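DNA polymerase III subunit beta (Deinococcus radiodurans, PDB 4TRT) probably encircles DNA as a head-to-tail homodimeric ring and tethers DNA polymerases and other proteins to it, conferring processivity. Local coordinates at residues L189-A193 against R194-E198; G16-E19 against R20-S24; T255-K258 against E259-R263; D322-G325 against P326-G329; A4-K8 against K9-E13. One frame throughout, in Å; residues are numbered along the deposited sequence.

Interaction 1. Residues L189-A193 against R194-E198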
loop_
_atom_site.group_PDB
_atom_site.type_symbol
_atom_site.label_atom_id
_atom_site.label_comp_id
_atom_site.label_asym_id
_atom_site.label_seq_id
_atom_site.Cartn_x
_atom_site.Cartn_y
_atom_site.Cartn_z
ATOM N N LEU A 189 -21.102 29.196 5.018
ATOM C CA LEU A 189 -19.690 29.072 5.382
ATOM C C LEU A 189 -18.919 28.588 4.158
ATOM O O LEU A 189 -19.477 27.891 3.324
ATOM C CB LEU A 189 -19.519 28.019 6.485
ATOM C CG LEU A 189 -20.278 28.215 7.803
ATOM C CD1 LEU A 189 -20.213 26.954 8.641
ATOM C CD2 LEU A 189 -19.737 29.398 8.583
ATOM N N ILE A 190 -17.651 28.973 4.056
ATOM C CA ILE A 190 -16.737 28.404 3.079
ATOM C C ILE A 190 -15.561 27.820 3.847
ATOM O O ILE A 190 -14.825 28.551 4.512
ATOM C CB ILE A 190 -16.221 29.431 2.056
ATOM C CG1 ILE A 190 -17.404 30.129 1.354
ATOM C CG2 ILE A 190 -15.298 28.729 1.058
ATOM C CD1 ILE A 190 -17.011 31.331 0.519
ATOM N N ILE A 191 -15.402 26.498 3.758
ATOM C CA ILE A 191 -14.403 25.753 4.520
ATOM C C ILE A 191 -13.209 25.395 3.618
ATOM O O ILE A 191 -13.404 24.825 2.563
ATOM C CB ILE A 191 -15.004 24.431 5.071
ATOM C CG1 ILE A 191 -16.319 24.683 5.809
ATOM C CG2 ILE A 191 -14.001 23.689 5.954
ATOM C CD1 ILE A 191 -16.165 25.490 7.068
ATOM N N PRO A 192 -11.966 25.709 4.038
ATOM C CA PRO A 192 -10.814 25.345 3.205
ATOM C C PRO A 192 -10.804 23.846 2.900
ATOM O O PRO A 192 -11.119 23.045 3.787
ATOM C CB PRO A 192 -9.617 25.758 4.062
ATOM C CG PRO A 192 -10.140 26.809 4.971
ATOM C CD PRO A 192 -11.556 26.416 5.262
ATOM N N ALA A 193 -10.520 23.475 1.651
ATOM C CA ALA A 193 -10.618 22.065 1.219
ATOM C C ALA A 193 -9.768 21.117 2.065
ATOM O O ALA A 193 -10.218 20.015 2.407
ATOM C CB ALA A 193 -10.234 21.905 -0.246
ATOM N N ARG A 194 -8.532 21.506 2.363
ATOM C CA ARG A 194 -7.661 20.672 3.236
ATOM C C ARG A 194 -8.235 20.492 4.656
ATOM O O ARG A 194 -8.035 19.459 5.285
ATOM C CB ARG A 194 -6.250 21.234 3.335
ATOM C CG ARG A 194 -5.411 21.102 2.073
ATOM C CD ARG A 194 -4.065 21.824 2.168
ATOM N NE ARG A 194 -3.356 21.546 3.447
ATOM C CZ ARG A 194 -3.116 22.412 4.449
ATOM N NH1 ARG A 194 -3.490 23.692 4.382
ATOM N NH2 ARG A 194 -2.476 21.990 5.551
ATOM N N SER A 195 -8.972 21.475 5.148
ATOM C CA SER A 195 -9.691 21.310 6.415
ATOM C C SER A 195 -10.912 20.385 6.288
ATOM O O SER A 195 -11.259 19.653 7.230
ATOM C CB SER A 195 -10.114 22.667 6.973
ATOM O OG SER A 195 -8.978 23.418 7.311
ATOM N N VAL A 196 -11.564 20.389 5.128
ATOM C CA VAL A 196 -12.606 19.389 4.868
ATOM C C VAL A 196 -12.027 17.962 4.919
ATOM O O VAL A 196 -12.648 17.068 5.487
ATOM C CB VAL A 196 -13.347 19.662 3.546
ATOM C CG1 VAL A 196 -14.209 18.474 3.142
ATOM C CG2 VAL A 196 -14.193 20.913 3.683
ATOM N N ASP A 197 -10.831 17.761 4.368
ATOM C CA ASP A 197 -10.170 16.453 4.418
ATOM C C ASP A 197 -9.980 15.970 5.857
ATOM O O ASP A 197 -10.190 14.794 6.156
ATOM C CB ASP A 197 -8.806 16.490 3.739
ATOM C CG ASP A 197 -8.896 16.728 2.252
ATOM O OD1 ASP A 197 -9.915 16.357 1.637
ATOM O OD2 ASP A 197 -7.942 17.299 1.692
ATOM N N GLU A 198 -9.591 16.890 6.741
ATOM C CA GLU A 198 -9.403 16.557 8.145
ATOM C C GLU A 198 -10.747 16.255 8.791
ATOM O O GLU A 198 -10.834 15.354 9.616
ATOM C CB GLU A 198 -8.703 17.695 8.901
ATOM C CG GLU A 198 -7.327 18.069 8.363
ATOM C CD GLU A 198 -6.347 16.910 8.308
ATOM O OE1 GLU A 198 -6.515 15.895 9.031
ATOM O OE2 GLU A 198 -5.392 17.010 7.506
#
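With chi1 at 168°, Val196 sends CG1 away from its backbone N and keeps CG2 next to it, on the side where Ile191 arrives; Ile191 in turn holds CG2 opposite its own N and beside its carbonyl carbon. These two methyl groups meet at 3.6 Å (Ile191 CG2 to Val196 CG2), and the side chains cross at about a right angle, so the touch is between branches and not along their lengths. The same Ile191 CG2 lies 4.1 Å from Ser195 CB, which places it over the first turn of the helix, while the CD1 end of Ile191 leads away. Leu228 touches both Ile191 and Ser195, and Ile156 packs on Val196, so the apolar seam continues into strands 224-229 and 155-161.

The backbone makes the corner. Pro192 sits at the N-cap position, and its carbonyl O receives Val196 N at 3.0 Å; the N-H...O angle of 152° is moderately bent. Ala193 O receives Asp197 N at 3.0 Å as the next rung. The carboxylate carbon of Asp197, CG, comes to 3.5 Å from Ala193 O, but its polar end belongs to Arg141, with which OD1 forms a salt bridge.

Strand and helix axes meet at 82° with a closest approach of 6.5 Å. Strand 189-192, outermost in its antiparallel sheet within this chain, thus turns directly into helix 193-202 of the central domain, a helix N-terminus with Pro192 as its N-cap residue.

Interaction 2. Residues G16-E19 against R20-S24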
loop_
_atom_site.group_PDB
_atom_site.type_symbol
_atom_site.label_atom_id
_atom_site.label_comp_id
_atom_site.label_asym_id
_atom_site.label_seq_id
_atom_site.Cartn_x
_atom_site.Cartn_y
_atom_site.Cartn_z
ATOM N N GLY A 16 -4.617 7.859 17.030
ATOM C CA GLY A 16 -4.694 7.693 15.582
ATOM C C GLY A 16 -5.212 8.941 14.882
ATOM O O GLY A 16 -4.710 9.324 13.816
ATOM N N LEU A 17 -6.218 9.576 15.473
ATOM C CA LEU A 17 -6.762 10.806 14.912
ATOM C C LEU A 17 -5.742 11.940 15.030
ATOM O O LEU A 17 -5.523 12.682 14.076
ATOM C CB LEU A 17 -8.081 11.188 15.602
ATOM C CG LEU A 17 -9.305 10.279 15.396
ATOM C CD1 LEU A 17 -10.439 10.721 16.320
ATOM C CD2 LEU A 17 -9.796 10.222 13.950
ATOM N N LEU A 18 -5.119 12.067 16.198
ATOM C CA LEU A 18 -4.186 13.160 16.449
ATOM C C LEU A 18 -2.893 13.030 15.657
ATOM O O LEU A 18 -2.371 14.024 15.168
ATOM C CB LEU A 18 -3.876 13.297 17.941
ATOM C CG LEU A 18 -4.971 14.126 18.593
ATOM C CD1 LEU A 18 -5.225 13.717 20.024
ATOM C CD2 LEU A 18 -4.673 15.612 18.448
ATOM N N GLU A 19 -2.399 11.808 15.482
ATOM C CA GLU A 19 -1.157 11.620 14.748
ATOM C C GLU A 19 -1.290 11.939 13.256
ATOM O O GLU A 19 -0.300 12.278 12.612
ATOM C CB GLU A 19 -0.572 10.220 14.968
ATOM C CG GLU A 19 -1.098 9.131 14.064
ATOM C CD GLU A 19 -0.386 7.802 14.268
ATOM O OE1 GLU A 19 -1.056 6.762 14.170
ATOM O OE2 GLU A 19 0.836 7.779 14.514
ATOM N N ARG A 20 -2.494 11.854 12.705
ATOM C CA ARG A 20 -2.684 12.260 11.312
ATOM C C ARG A 20 -2.675 13.786 11.122
ATOM O O ARG A 20 -2.339 14.242 10.045
ATOM C CB ARG A 20 -3.923 11.629 10.674
ATOM C CG ARG A 20 -3.691 10.191 10.214
ATOM C CD ARG A 20 -4.967 9.603 9.652
ATOM N NE ARG A 20 -6.093 9.823 10.565
ATOM C CZ ARG A 20 -7.347 9.457 10.320
ATOM N NH1 ARG A 20 -7.655 8.798 9.208
ATOM N NH2 ARG A 20 -8.292 9.740 11.210
ATOM N N VAL A 21 -3.007 14.549 12.166
ATOM C CA VAL A 21 -2.976 16.027 12.146
ATOM C C VAL A 21 -1.612 16.598 12.558
ATOM O O VAL A 21 -1.038 17.451 11.863
ATOM C CB VAL A 21 -4.064 16.591 13.085
ATOM C CG1 VAL A 21 -3.947 18.104 13.232
ATOM C CG2 VAL A 21 -5.443 16.200 12.576
ATOM N N ILE A 22 -1.092 16.133 13.693
ATOM C CA ILE A 22 0.179 16.632 14.211
ATOM C C ILE A 22 1.289 16.259 13.222
ATOM O O ILE A 22 1.372 15.095 12.807
ATOM C CB ILE A 22 0.468 16.071 15.624
ATOM C CG1 ILE A 22 -0.626 16.518 16.590
ATOM C CG2 ILE A 22 1.828 16.533 16.125
ATOM C CD1 ILE A 22 -0.589 15.906 17.978
ATOM N N PRO A 23 2.145 17.234 12.833
ATOM C CA PRO A 23 3.286 16.903 11.971
ATOM C C PRO A 23 4.291 15.976 12.642
ATOM O O PRO A 23 4.477 16.036 13.861
ATOM C CB PRO A 23 3.935 18.281 11.670
ATOM C CG PRO A 23 2.913 19.298 12.033
ATOM C CD PRO A 23 2.049 18.684 13.096
ATOM N N SER A 24 4.912 15.098 11.862
ATOM C CA SER A 24 5.962 14.218 12.380
ATOM C C SER A 24 7.327 14.909 12.351
ATOM O O SER A 24 8.231 14.499 13.058
ATOM C CB SER A 24 6.018 12.907 11.576
ATOM O OG SER A 24 6.097 13.193 10.185
HETATM O O HOH W 1 -7.320 12.553 12.004
#
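Helix 8-21 of the N-terminal domain frays at its C-terminal turn, where the carbonyl of Leu18 gathers the departing chain. Ile22 N reaches Leu18 O at 2.9 Å with an almost straight N-H...O angle of 175°, nearly along the C=O axis. Val21 N makes a second, weak bond to the same oxygen, so Leu18 O is shared between an i+4 and an i+3 donor. Another weak i+3 bond, Arg20 N to Leu17 O at 3.4 Å, is further evidence of the loosening. Pro23 has no N-H to continue the series, and Glu19 O takes a weak bond from His73 NE2 instead.

On the buried side Ile22 CD1 approaches Leu18 CD2 at 4.1 Å, and both side chains rest on Leu34 of strand 33-38. Glu19 points its carboxylate to Arg80, a salt bridge to helix 72-81.

Arg20 folds back along the helix because its chain bends at chi3 (-49°). Its NH1 comes near Arg201, a gathering of positive charge consistent with the DNA-facing inner surface of this family. A water donates to Leu17 O at 2.7 Å and weakly accepts from Arg20 NH2, while Leu17 CD2 lies at the guanidinium edge, in its plane, 3.2 Å from Arg20 NH2.

Interaction 3. Residues T255-K258 against E259-R263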
loop_
_atom_site.group_PDB
_atom_site.type_symbol
_atom_site.label_atom_id
_atom_site.label_comp_id
_atom_site.label_asym_id
_atom_site.label_seq_id
_atom_site.Cartn_x
_atom_site.Cartn_y
_atom_site.Cartn_z
ATOM N N THR A 255 -21.714 1.258 -12.643
ATOM C CA THR A 255 -20.463 0.506 -12.534
ATOM C C THR A 255 -19.918 0.191 -13.912
ATOM O O THR A 255 -18.698 0.321 -14.142
ATOM C CB THR A 255 -20.644 -0.789 -11.734
ATOM O OG1 THR A 255 -20.945 -0.458 -10.377
ATOM C CG2 THR A 255 -19.393 -1.673 -11.801
ATOM N N ALA A 256 -20.804 -0.190 -14.835
ATOM C CA ALA A 256 -20.367 -0.447 -16.214
ATOM C C ALA A 256 -19.744 0.808 -16.826
ATOM O O ALA A 256 -18.683 0.736 -17.469
ATOM C CB ALA A 256 -21.501 -0.996 -17.070
ATOM N N LEU A 257 -20.360 1.971 -16.596
ATOM C CA LEU A 257 -19.830 3.220 -17.149
ATOM C C LEU A 257 -18.473 3.576 -16.550
ATOM O O LEU A 257 -17.557 3.984 -17.280
ATOM C CB LEU A 257 -20.824 4.379 -16.971
ATOM C CG LEU A 257 -20.356 5.755 -17.423
ATOM C CD1 LEU A 257 -20.092 5.805 -18.937
ATOM C CD2 LEU A 257 -21.383 6.803 -16.986
ATOM N N LYS A 258 -18.331 3.422 -15.237
ATOM C CA LYS A 258 -17.061 3.730 -14.571
ATOM C C LYS A 258 -15.952 2.838 -15.081
ATOM O O LYS A 258 -14.869 3.314 -15.372
ATOM C CB LYS A 258 -17.161 3.549 -13.067
ATOM C CG LYS A 258 -18.066 4.569 -12.393
ATOM C CD LYS A 258 -18.179 4.257 -10.902
ATOM C CE LYS A 258 -19.296 5.054 -10.291
ATOM N NZ LYS A 258 -19.333 4.894 -8.806
ATOM N N GLU A 259 -16.243 1.545 -15.201
ATOM C CA GLU A 259 -15.258 0.590 -15.644
ATOM C C GLU A 259 -14.886 0.823 -17.124
ATOM O O GLU A 259 -13.730 0.644 -17.503
ATOM C CB GLU A 259 -15.743 -0.841 -15.369
ATOM C CG GLU A 259 -15.788 -1.141 -13.867
ATOM C CD GLU A 259 -16.288 -2.531 -13.499
ATOM O OE1 GLU A 259 -16.803 -3.251 -14.365
ATOM O OE2 GLU A 259 -16.166 -2.901 -12.312
ATOM N N ALA A 260 -15.845 1.253 -17.936
ATOM C CA ALA A 260 -15.593 1.542 -19.332
ATOM C C ALA A 260 -14.739 2.797 -19.510
ATOM O O ALA A 260 -13.827 2.798 -20.329
ATOM C CB ALA A 260 -16.899 1.655 -20.106
ATOM N N VAL A 261 -15.019 3.861 -18.734
ATOM C CA VAL A 261 -14.243 5.102 -18.823
ATOM C C VAL A 261 -12.828 4.814 -18.374
ATOM O O VAL A 261 -11.846 5.183 -19.045
ATOM C CB VAL A 261 -14.883 6.238 -18.010
ATOM C CG1 VAL A 261 -13.938 7.420 -17.849
ATOM C CG2 VAL A 261 -16.189 6.696 -18.678
ATOM N N ASN A 262 -12.709 4.104 -17.259
ATOM C CA ASN A 262 -11.407 3.720 -16.741
ATOM C C ASN A 262 -10.556 2.981 -17.771
ATOM O O ASN A 262 -9.401 3.351 -18.007
ATOM C CB ASN A 262 -11.539 2.858 -15.489
ATOM C CG ASN A 262 -10.188 2.515 -14.895
ATOM O OD1 ASN A 262 -9.496 3.392 -14.393
ATOM N ND2 ASN A 262 -9.783 1.258 -15.001
ATOM N N ARG A 263 -11.097 1.932 -18.374
ATOM C CA ARG A 263 -10.288 1.107 -19.268
ATOM C C ARG A 263 -9.894 1.846 -20.558
ATOM O O ARG A 263 -8.744 1.737 -21.002
ATOM C CB ARG A 263 -10.947 -0.241 -19.561
ATOM C CG ARG A 263 -12.195 -0.216 -20.432
ATOM C CD ARG A 263 -12.608 -1.639 -20.807
ATOM N NE ARG A 263 -12.960 -2.425 -19.629
ATOM C CZ ARG A 263 -14.192 -2.528 -19.111
ATOM N NH1 ARG A 263 -15.243 -1.920 -19.657
ATOM N NH2 ARG A 263 -14.369 -3.264 -18.034
HETATM O O HOH W 2 -17.984 -1.677 -18.651
#
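Four consecutive backbone bonds carry the contact: Glu259 N to Thr255 O, Ala260 N to Ala256 O and Val261 N to Leu257 O, each 2.9 Å, then Asn262 N to Lys258 O at 3.0 Å. This unbroken i to i+4 series, with its even lengths, is the evidence for a regular alpha helix, here within helix 254-265 of the C-terminal domain.

Apolar contact is made by Leu257 and Val261, which lie alongside each other and point the same way, with Leu257 CD1 4.0 Å from Val261 CG2; Leu324 and Leu287 continue this face.

A van der Waals contact of methyl against carboxylate joins Thr255 and Glu259, likewise side by side: Thr255 CG2, set opposite its own backbone N, rests 3.5 Å from Glu259 OE2.

Polar contact centres on Arg263. A water donates to Ala256 O at 2.8 Å and accepts from Arg263 NH1 at 2.9 Å, lying in the guanidinium plane at its edge. Glu259 O stands over the centre of one guanidinium face. Arg263 NH1 also pairs with Asp298, and its NE donates to Asn81 O of the second subunit.

Asp298 probably balances the buried charge, while the water and the Asn81 carbonyl take up N-H groups; together they probably fix the guanidinium's rotation, and Asn81 ties this helix to the second subunit.

Interaction 4. Residues D322-G325 against P326-G329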
loop_
_atom_site.group_PDB
_atom_site.type_symbol
_atom_site.label_atom_id
_atom_site.label_comp_id
_atom_site.label_asym_id
_atom_site.label_seq_id
_atom_site.Cartn_x
_atom_site.Cartn_y
_atom_site.Cartn_z
ATOM N N ASP A 322 -14.019 11.372 -11.514
ATOM C CA ASP A 322 -14.283 12.182 -10.307
ATOM C C ASP A 322 -15.789 12.384 -10.147
ATOM O O ASP A 322 -16.339 12.177 -9.068
ATOM C CB ASP A 322 -13.666 13.585 -10.404
ATOM C CG ASP A 322 -12.159 13.613 -10.253
ATOM O OD1 ASP A 322 -11.550 12.663 -9.742
ATOM O OD2 ASP A 322 -11.577 14.657 -10.631
ATOM N N ALA A 323 -16.442 12.822 -11.225
ATOM C CA ALA A 323 -17.858 13.177 -11.190
ATOM C C ALA A 323 -18.752 11.955 -10.938
ATOM O O ALA A 323 -19.753 12.060 -10.231
ATOM C CB ALA A 323 -18.264 13.885 -12.481
ATOM N N LEU A 324 -18.395 10.813 -11.521
ATOM C CA LEU A 324 -19.163 9.580 -11.350
ATOM C C LEU A 324 -18.982 8.894 -10.009
ATOM O O LEU A 324 -19.822 8.063 -9.614
ATOM C CB LEU A 324 -18.826 8.574 -12.451
ATOM C CG LEU A 324 -19.254 8.989 -13.847
ATOM C CD1 LEU A 324 -18.738 7.954 -14.834
ATOM C CD2 LEU A 324 -20.776 9.123 -13.921
ATOM N N GLY A 325 -17.880 9.202 -9.325
ATOM C CA GLY A 325 -17.492 8.512 -8.102
ATOM C C GLY A 325 -18.620 8.272 -7.120
ATOM O O GLY A 325 -18.853 7.136 -6.723
ATOM N N PRO A 326 -19.324 9.336 -6.719
ATOM C CA PRO A 326 -20.442 9.212 -5.766
ATOM C C PRO A 326 -21.738 8.590 -6.316
ATOM O O PRO A 326 -22.678 8.426 -5.570
ATOM C CB PRO A 326 -20.712 10.664 -5.363
ATOM C CG PRO A 326 -19.455 11.402 -5.682
ATOM C CD PRO A 326 -18.959 10.749 -6.935
ATOM N N ILE A 327 -21.792 8.262 -7.600
ATOM C CA ILE A 327 -22.990 7.690 -8.205
ATOM C C ILE A 327 -22.934 6.161 -8.184
ATOM O O ILE A 327 -22.020 5.561 -8.737
ATOM C CB ILE A 327 -23.195 8.173 -9.655
ATOM C CG1 ILE A 327 -23.350 9.696 -9.688
ATOM C CG2 ILE A 327 -24.420 7.494 -10.270
ATOM C CD1 ILE A 327 -23.350 10.342 -11.068
ATOM N N ASP A 328 -23.943 5.552 -7.558
ATOM C CA ASP A 328 -24.110 4.094 -7.510
ATOM C C ASP A 328 -25.442 3.652 -8.141
ATOM O O ASP A 328 -26.405 4.406 -8.195
ATOM C CB ASP A 328 -24.101 3.632 -6.059
ATOM C CG ASP A 328 -22.825 4.009 -5.324
ATOM O OD1 ASP A 328 -21.733 3.776 -5.874
ATOM O OD2 ASP A 328 -22.918 4.501 -4.181
ATOM N N GLY A 329 -25.486 2.416 -8.603
ATOM C CA GLY A 329 -26.685 1.866 -9.206
ATOM C C GLY A 329 -26.771 2.259 -10.663
ATOM O O GLY A 329 -26.126 1.664 -11.520
HETATM O O HOH W 3 -20.017 5.582 -4.732
#
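A type I beta turn from Leu324 to Ile327 leads the chain from helix 317-324 towards strand 330-335 of the C-terminal domain. Its backbone evidence is the bond from Ile327 N to Leu324 O, 2.8 Å long with an N-H...O angle of 155°. The donor stands above the carbonyl plane, 47° out of it, and so is not directed at a lone pair.

Pro326 probably helps to end the i to i+4 series. Its ring nitrogen has no hydrogen for Asp322 O, and the ring carbon Pro326 CD instead packs 3.7 Å from that oxygen and 3.6 Å from Ala323 O. Ala323 O accepts a hydrogen bond from Tyr353 OH, and Asp322 O a weak one from Gly325 N.

Apolar contact is made by two branches. Leu324 holds its CG, and Ile327 its CG1, opposite the carbonyl carbon of its own residue, which brings Leu324 CD2 to 4.0 Å from Ile327 CD1 as the side chains cross at a slant. Phe344 of strand 342-346 packs against both.

Charge and solvent hold the outer side. Lys258 NZ donates to Gly325 O and Ile327 O, with a long, weak ion pair to Asp328 OD1, and would help to offset the negative end of the helix dipole. One water links the turn to the residue that follows it, donating to Gly325 O at 2.8 Å and to Asp328 OD1 at 2.7 Å.

Interaction 5. Residues A4-K8 against K9-E13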
loop_
_atom_site.group_PDB
_atom_site.type_symbol
_atom_site.label_atom_id
_atom_site.label_comp_id
_atom_site.label_asym_id
_atom_site.label_seq_id
_atom_site.Cartn_x
_atom_site.Cartn_y
_atom_site.Cartn_z
ATOM N N ALA A 4 -2.848 7.056 35.352
ATOM C CA ALA A 4 -4.104 6.882 34.638
ATOM C C ALA A 4 -4.259 5.441 34.154
ATOM O O ALA A 4 -3.290 4.817 33.740
ATOM C CB ALA A 4 -4.205 7.859 33.464
ATOM N N ASN A 5 -5.480 4.917 34.235
ATOM C CA ASN A 5 -5.798 3.623 33.643
ATOM C C ASN A 5 -6.757 3.845 32.493
ATOM O O ASN A 5 -7.797 4.445 32.673
ATOM C CB ASN A 5 -6.391 2.678 34.690
ATOM C CG ASN A 5 -5.335 2.130 35.621
ATOM O OD1 ASN A 5 -4.480 1.329 35.222
ATOM N ND2 ASN A 5 -5.381 2.558 36.857
ATOM N N VAL A 6 -6.384 3.371 31.317
ATOM C CA VAL A 6 -7.137 3.617 30.107
ATOM C C VAL A 6 -7.164 2.333 29.254
ATOM O O VAL A 6 -6.268 1.488 29.343
ATOM C CB VAL A 6 -6.526 4.830 29.328
ATOM C CG1 VAL A 6 -5.103 4.546 28.881
ATOM C CG2 VAL A 6 -7.374 5.221 28.134
ATOM N N THR A 7 -8.235 2.168 28.481
ATOM C CA THR A 7 -8.362 1.067 27.530
ATOM C C THR A 7 -7.472 1.354 26.330
ATOM O O THR A 7 -7.476 2.476 25.818
ATOM C CB THR A 7 -9.833 0.919 27.102
ATOM O OG1 THR A 7 -10.578 0.380 28.202
ATOM C CG2 THR A 7 -9.974 0.015 25.923
ATOM N N LYS A 8 -6.705 0.363 25.887
ATOM C CA LYS A 8 -5.830 0.537 24.733
ATOM C C LYS A 8 -6.626 0.914 23.477
ATOM O O LYS A 8 -6.201 1.794 22.722
ATOM C CB LYS A 8 -4.991 -0.709 24.455
ATOM C CG LYS A 8 -3.967 -0.523 23.341
ATOM C CD LYS A 8 -3.159 -1.780 23.054
ATOM C CE LYS A 8 -3.974 -2.835 22.312
ATOM N NZ LYS A 8 -3.266 -4.131 22.275
ATOM N N LYS A 9 -7.758 0.242 23.267
ATOM C CA LYS A 9 -8.599 0.455 22.089
ATOM C C LYS A 9 -9.005 1.916 21.957
ATOM O O LYS A 9 -8.899 2.509 20.880
ATOM C CB LYS A 9 -9.852 -0.420 22.154
ATOM C CG LYS A 9 -10.826 -0.201 20.992
ATOM C CD LYS A 9 -11.983 -1.186 21.029
ATOM C CE LYS A 9 -13.219 -0.621 20.338
ATOM N NZ LYS A 9 -12.874 0.071 19.060
ATOM N N THR A 10 -9.405 2.515 23.066
ATOM C CA THR A 10 -9.893 3.880 23.049
ATOM C C THR A 10 -8.731 4.852 22.891
ATOM O O THR A 10 -8.828 5.827 22.144
ATOM C CB THR A 10 -10.702 4.207 24.323
ATOM O OG1 THR A 10 -11.465 3.062 24.734
ATOM C CG2 THR A 10 -11.686 5.307 24.037
ATOM N N LEU A 11 -7.633 4.596 23.587
ATOM C CA LEU A 11 -6.457 5.450 23.463
ATOM C C LEU A 11 -5.897 5.398 22.040
ATOM O O LEU A 11 -5.490 6.420 21.500
ATOM C CB LEU A 11 -5.397 5.076 24.491
ATOM C CG LEU A 11 -4.124 5.940 24.590
ATOM C CD1 LEU A 11 -4.379 7.414 24.945
ATOM C CD2 LEU A 11 -3.252 5.277 25.630
ATOM N N ASN A 12 -5.868 4.205 21.442
ATOM C CA ASN A 12 -5.484 4.044 20.030
ATOM C C ASN A 12 -6.319 4.879 19.093
ATOM O O ASN A 12 -5.784 5.478 18.148
ATOM C CB ASN A 12 -5.619 2.589 19.562
ATOM C CG ASN A 12 -4.402 1.767 19.829
ATOM O OD1 ASN A 12 -3.307 2.290 20.083
ATOM N ND2 ASN A 12 -4.572 0.444 19.749
ATOM N N GLU A 13 -7.627 4.894 19.306
ATOM C CA GLU A 13 -8.512 5.665 18.432
ATOM C C GLU A 13 -8.181 7.137 18.485
ATOM O O GLU A 13 -8.054 7.774 17.448
ATOM C CB GLU A 13 -9.978 5.465 18.792
ATOM C CG GLU A 13 -10.539 4.155 18.293
ATOM C CD GLU A 13 -12.005 3.990 18.633
ATOM O OE1 GLU A 13 -12.756 4.995 18.547
ATOM O OE2 GLU A 13 -12.395 2.858 18.985
#
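Val6 and Leu11 form the tight side of the contact: Val6 CG1 meets Leu11 CD2 at 3.8 Å, their branches roughly perpendicular. Val6 presents that methyl by placing CG1 between its backbone N and carbonyl carbon (chi1 63°). Val58 and Val79 extend this buried packing. Two backbone bonds close the corner, Leu11 N to Thr7 O at 3.1 Å and Asn12 N to Lys8 O at 2.7 Å, both close to straight.

Lys8 and Asn12 run alongside each other, Asn12 ND2 lying 3.8 Å from Lys8 CG. The amine of Lys8 reaches the carbonyls of Leu82 and Gly84. With an alanine here in place of Asn12 the amide is gone, which would probably leave a gap between the Lys8 stem and Val79.

The looser side is polar and more exposed. Thr7 makes no capping bond with its side chain; its CG2 is merely 3.6 Å from Thr10 OG1. Lys9 NZ makes a 2.8 Å salt bridge to Glu13 OE2 one turn on.

With the strand and helix axes 84° apart, strand 2-7 of the N-terminal domain runs straight into the N-terminus of helix 8-21, where Thr7 holds the N-cap position.

Interactions 1 and 5 are similar in geometry, each turning a strand into a helix round an aliphatic pair; the centre of interaction 1 lies about 8 Å from the centre of the chain, that of interaction 5 about 26 Å. Interactions 5 and 2 share helix 8-21, regular i+4 bonds giving way to a mixture of weak i+3 bonds and one straight i+4 bond. Interaction 2 touches interaction 1 across domains, Val21 on Glu198. Interaction 1 is mostly buried and apolar, whereas 3 and 5 have polar, more exposed sides; waters bridge polar atoms in 2, 3 and 4. Interactions 3 and 4 share leucine packing and a lysine; of the five, only interaction 3 meets the second subunit.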